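PDB 5E57: transcription regulator AmtR from Mycobacterium smegmatis, which probably binds DNA as a TetR-family transcription factor and takes part in the control of nitrogen metabolism, including that of urea. Local coordinates for residues 15-26 with 100-111. Residues are numbered along the deposited sequence; the frame is centred on the assembly and turned at random.
Sequences DAAAELFTTHGY and RWNLGALYLLPE. With ACT (acetate ion), chain D.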
# COMPACT_ATOMS: atom_id res chain seq x y z
N ASP A 15 -21.21 -7.79 6.70
CA ASP A 15 -21.32 -6.78 5.67
C ASP A 15 -21.50 -5.38 6.26
O ASP A 15 -20.92 -4.40 5.75
CB ASP A 15 -22.45 -7.09 4.65
CG ASP A 15 -22.57 -5.97 3.56
OD1 ASP A 15 -21.60 -5.67 2.79
OD2 ASP A 15 -23.65 -5.39 3.47
N ALA A 16 -22.36 -5.27 7.30
CA ALA A 16 -22.62 -4.03 7.93
C ALA A 16 -21.35 -3.49 8.65
O ALA A 16 -21.05 -2.31 8.55
CB ALA A 16 -23.79 -4.17 8.91
N ALA A 17 -20.62 -4.37 9.33
CA ALA A 17 -19.38 -3.99 10.02
C ALA A 17 -18.29 -3.59 9.00
O ALA A 17 -17.47 -2.67 9.28
CB ALA A 17 -18.88 -5.14 10.88
N ALA A 18 -18.22 -4.30 7.87
CA ALA A 18 -17.12 -3.97 6.88
C ALA A 18 -17.35 -2.55 6.39
O ALA A 18 -16.45 -1.76 6.19
CB ALA A 18 -17.12 -4.97 5.72
N GLU A 19 -18.60 -2.20 6.22
CA GLU A 19 -18.91 -0.85 5.78
C GLU A 19 -18.46 0.21 6.81
O GLU A 19 -17.79 1.19 6.46
CB GLU A 19 -20.41 -0.71 5.51
CG GLU A 19 -20.77 0.76 5.26
CD GLU A 19 -22.15 0.95 4.64
OE1 GLU A 19 -22.90 -0.02 4.53
OE2 GLU A 19 -22.47 2.10 4.31
N LEU A 20 -18.86 0.03 8.06
CA LEU A 20 -18.62 1.01 9.08
C LEU A 20 -17.17 1.02 9.40
O LEU A 20 -16.59 2.10 9.64
CB LEU A 20 -19.45 0.71 10.33
CG LEU A 20 -20.96 0.78 10.10
CD1 LEU A 20 -21.69 -0.11 11.06
CD2 LEU A 20 -21.44 2.23 10.18
N PHE A 21 -16.53 -0.15 9.42
CA PHE A 21 -15.11 -0.10 9.78
C PHE A 21 -14.32 0.60 8.71
O PHE A 21 -13.34 1.29 9.02
CB PHE A 21 -14.49 -1.47 9.98
CG PHE A 21 -15.09 -2.28 11.14
CD1 PHE A 21 -15.76 -1.69 12.13
CD2 PHE A 21 -14.85 -3.63 11.22
CE1 PHE A 21 -16.29 -2.43 13.19
CE2 PHE A 21 -15.38 -4.39 12.26
CZ PHE A 21 -16.11 -3.78 13.25
N THR A 22 -14.67 0.39 7.44
CA THR A 22 -13.85 0.97 6.37
C THR A 22 -14.24 2.41 6.05
O THR A 22 -13.44 3.14 5.50
CB THR A 22 -13.96 0.20 5.08
OG1 THR A 22 -15.34 0.00 4.77
CG2 THR A 22 -13.26 -1.14 5.23
N THR A 23 -15.45 2.82 6.37
CA THR A 23 -15.85 4.17 6.02
C THR A 23 -16.04 5.07 7.22
O THR A 23 -16.03 6.29 7.05
CB THR A 23 -17.13 4.19 5.13
OG1 THR A 23 -18.24 3.65 5.83
CG2 THR A 23 -16.92 3.39 3.88
N HIS A 24 -16.24 4.52 8.42
CA HIS A 24 -16.28 5.34 9.64
C HIS A 24 -15.07 5.09 10.57
O HIS A 24 -14.50 6.01 11.10
CB HIS A 24 -17.65 5.16 10.34
CG HIS A 24 -18.80 5.72 9.54
ND1 HIS A 24 -19.26 5.13 8.36
CD2 HIS A 24 -19.57 6.83 9.71
CE1 HIS A 24 -20.24 5.87 7.85
NE2 HIS A 24 -20.45 6.89 8.65
N GLY A 25 -14.68 3.84 10.81
CA GLY A 25 -13.50 3.61 11.60
C GLY A 25 -13.74 2.37 12.43
O GLY A 25 -14.88 1.99 12.66
N TYR A 26 -12.69 1.76 12.93
CA TYR A 26 -12.89 0.57 13.78
C TYR A 26 -13.20 0.92 15.23
O TYR A 26 -14.26 0.59 15.71
CB TYR A 26 -11.65 -0.34 13.71
CG TYR A 26 -11.86 -1.58 14.50
CD1 TYR A 26 -12.78 -2.49 14.11
CD2 TYR A 26 -11.11 -1.83 15.68
CE1 TYR A 26 -12.97 -3.68 14.84
CE2 TYR A 26 -11.30 -2.99 16.40
CZ TYR A 26 -12.25 -3.91 15.99
OH TYR A 26 -12.50 -5.05 16.72
N ARG A 100 -16.96 -5.96 -1.87
CA ARG A 100 -17.85 -4.82 -1.77
C ARG A 100 -17.19 -3.62 -1.00
O ARG A 100 -17.37 -2.47 -1.35
CB ARG A 100 -19.13 -5.26 -1.08
CG ARG A 100 -20.07 -4.10 -0.79
CD ARG A 100 -20.71 -3.56 -2.04
NE ARG A 100 -21.51 -2.37 -1.75
CZ ARG A 100 -21.04 -1.13 -1.68
NH1 ARG A 100 -19.74 -0.88 -1.86
NH2 ARG A 100 -21.87 -0.12 -1.42
N TRP A 101 -16.37 -3.92 0.01
CA TRP A 101 -15.74 -2.94 0.87
C TRP A 101 -14.22 -3.16 0.89
O TRP A 101 -13.73 -4.24 0.69
CB TRP A 101 -16.31 -3.01 2.31
CG TRP A 101 -17.81 -2.91 2.34
CD1 TRP A 101 -18.69 -3.89 2.59
CD2 TRP A 101 -18.57 -1.74 2.06
NE1 TRP A 101 -19.95 -3.41 2.57
CE2 TRP A 101 -19.92 -2.10 2.20
CE3 TRP A 101 -18.24 -0.42 1.73
CZ2 TRP A 101 -20.98 -1.18 2.01
CZ3 TRP A 101 -19.28 0.50 1.54
CH2 TRP A 101 -20.65 0.11 1.66
N ASN A 102 -13.48 -2.10 1.10
CA ASN A 102 -12.03 -2.19 0.97
C ASN A 102 -11.36 -2.69 2.26
O ASN A 102 -10.62 -1.96 2.91
CB ASN A 102 -11.47 -0.81 0.52
CG ASN A 102 -9.99 -0.85 0.15
OD1 ASN A 102 -9.47 -1.88 -0.24
ND2 ASN A 102 -9.33 0.31 0.24
N LEU A 103 -11.57 -3.97 2.59
CA LEU A 103 -11.15 -4.51 3.93
C LEU A 103 -9.65 -4.48 4.13
O LEU A 103 -9.17 -4.34 5.20
CB LEU A 103 -11.63 -5.94 4.13
CG LEU A 103 -13.17 -6.08 4.10
CD1 LEU A 103 -13.56 -7.55 3.89
CD2 LEU A 103 -13.79 -5.43 5.35
N GLY A 104 -8.87 -4.54 3.05
CA GLY A 104 -7.43 -4.51 3.22
C GLY A 104 -6.96 -3.21 3.78
O GLY A 104 -5.81 -3.09 4.25
N ALA A 105 -7.81 -2.18 3.70
CA ALA A 105 -7.49 -0.92 4.28
C ALA A 105 -7.38 -1.06 5.78
O ALA A 105 -6.80 -0.20 6.40
CB ALA A 105 -8.57 0.11 3.98
N LEU A 106 -7.91 -2.13 6.37
CA LEU A 106 -7.83 -2.26 7.85
C LEU A 106 -6.46 -2.87 8.33
O LEU A 106 -6.17 -2.88 9.53
CB LEU A 106 -9.01 -3.12 8.30
CG LEU A 106 -10.41 -2.60 7.95
CD1 LEU A 106 -11.40 -3.71 8.29
CD2 LEU A 106 -10.75 -1.28 8.67
N TYR A 107 -5.62 -3.33 7.41
CA TYR A 107 -4.36 -4.01 7.77
C TYR A 107 -3.47 -3.13 8.59
O TYR A 107 -2.67 -3.62 9.31
CB TYR A 107 -3.59 -4.44 6.52
CG TYR A 107 -4.20 -5.57 5.70
CD1 TYR A 107 -5.22 -6.37 6.19
CD2 TYR A 107 -3.68 -5.89 4.47
CE1 TYR A 107 -5.74 -7.43 5.43
CE2 TYR A 107 -4.19 -6.95 3.74
CZ TYR A 107 -5.20 -7.71 4.24
OH TYR A 107 -5.68 -8.73 3.51
N LEU A 108 -3.59 -1.82 8.46
CA LEU A 108 -2.72 -0.91 9.15
C LEU A 108 -3.23 -0.38 10.51
O LEU A 108 -2.55 0.37 11.18
CB LEU A 108 -2.49 0.26 8.23
CG LEU A 108 -1.89 -0.15 6.87
CD1 LEU A 108 -1.55 1.12 6.06
CD2 LEU A 108 -0.67 -1.08 7.00
N LEU A 109 -4.41 -0.79 10.90
CA LEU A 109 -4.94 -0.45 12.21
C LEU A 109 -3.93 -0.83 13.29
O LEU A 109 -3.53 -1.97 13.33
CB LEU A 109 -6.17 -1.28 12.38
CG LEU A 109 -7.60 -0.74 12.30
CD1 LEU A 109 -7.81 0.59 11.64
CD2 LEU A 109 -8.54 -1.85 11.80
N PRO A 110 -3.54 0.11 14.18
CA PRO A 110 -2.71 -0.29 15.33
C PRO A 110 -3.33 -1.41 16.15
O PRO A 110 -2.59 -2.24 16.60
CB PRO A 110 -2.57 0.99 16.15
CG PRO A 110 -2.97 2.10 15.22
CD PRO A 110 -3.93 1.52 14.24
N GLU A 111 -4.66 -1.53 16.21
CA GLU A 111 -5.28 -2.70 16.90
C GLU A 111 -4.74 -4.05 16.44
O GLU A 111 -4.79 -5.03 17.16
CB GLU A 111 -6.80 -2.75 16.70
CG GLU A 111 -7.60 -1.70 17.39
CD GLU A 111 -7.61 -0.35 16.68
OE1 GLU A 111 -8.40 0.48 17.11
OE2 GLU A 111 -6.80 -0.06 15.77
C ACT D . -3.44 -10.27 0.79
O ACT D . -3.64 -9.71 1.85
OXT ACT D . -2.35 -10.00 0.22
CH3 ACT D . -4.52 -11.22 0.26
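Trp101 lies flat against one flank of helix 9-23, with its ring over Glu19 and its N-H at Asp15. Its CG stands anti to the carbonyl carbon (chi1 -54°), which lays the indole along Ala18 and Glu19. Trp101 CB passes Thr22 OG1 at 4.0 Å. Trp101 CD1 packs on the Ala18 methyl, 3.7 Å from Ala18 CB. Trp101 NE1 gives a hydrogen bond of 2.8 Å to Asp15 OD1. The acceptor lies close to the indole plane, but the N-H comes from above the carboxylate plane and the bond is bent, 146° at the hydrogen. CD2 and CE2 lie against Glu19 CA and CB, and CZ3 near Glu19 CG. Glu19 CB makes a CH-pi contact, 3.7 Å from the centroid of the Trp101 six-membered ring. The extended Glu19 chain then brings its carboxylate, 24° from parallel to the indole, to CH2 and CZ2, with Glu19 OE1 3.4 Å from Trp101 CZ2. Arg100 CG lies over the rim of the opposite face.

In this TetR-type fold, helix 9-23 begins the DNA-binding domain, ahead of the predicted helix-turn-helix at 30-49. Residues 100-111 lie in the loop between helix 82-98 and helix 118-142, in the larger C-terminal domain.

Leu103 CD2 presses tightly on Ala18 CB, 3.4 Å away. Thr22 turns CG2 to Asn102 O, while its hydroxyl bonds back to Ala18 O. Past the helix, Leu109 CD2 touches Tyr26 CB.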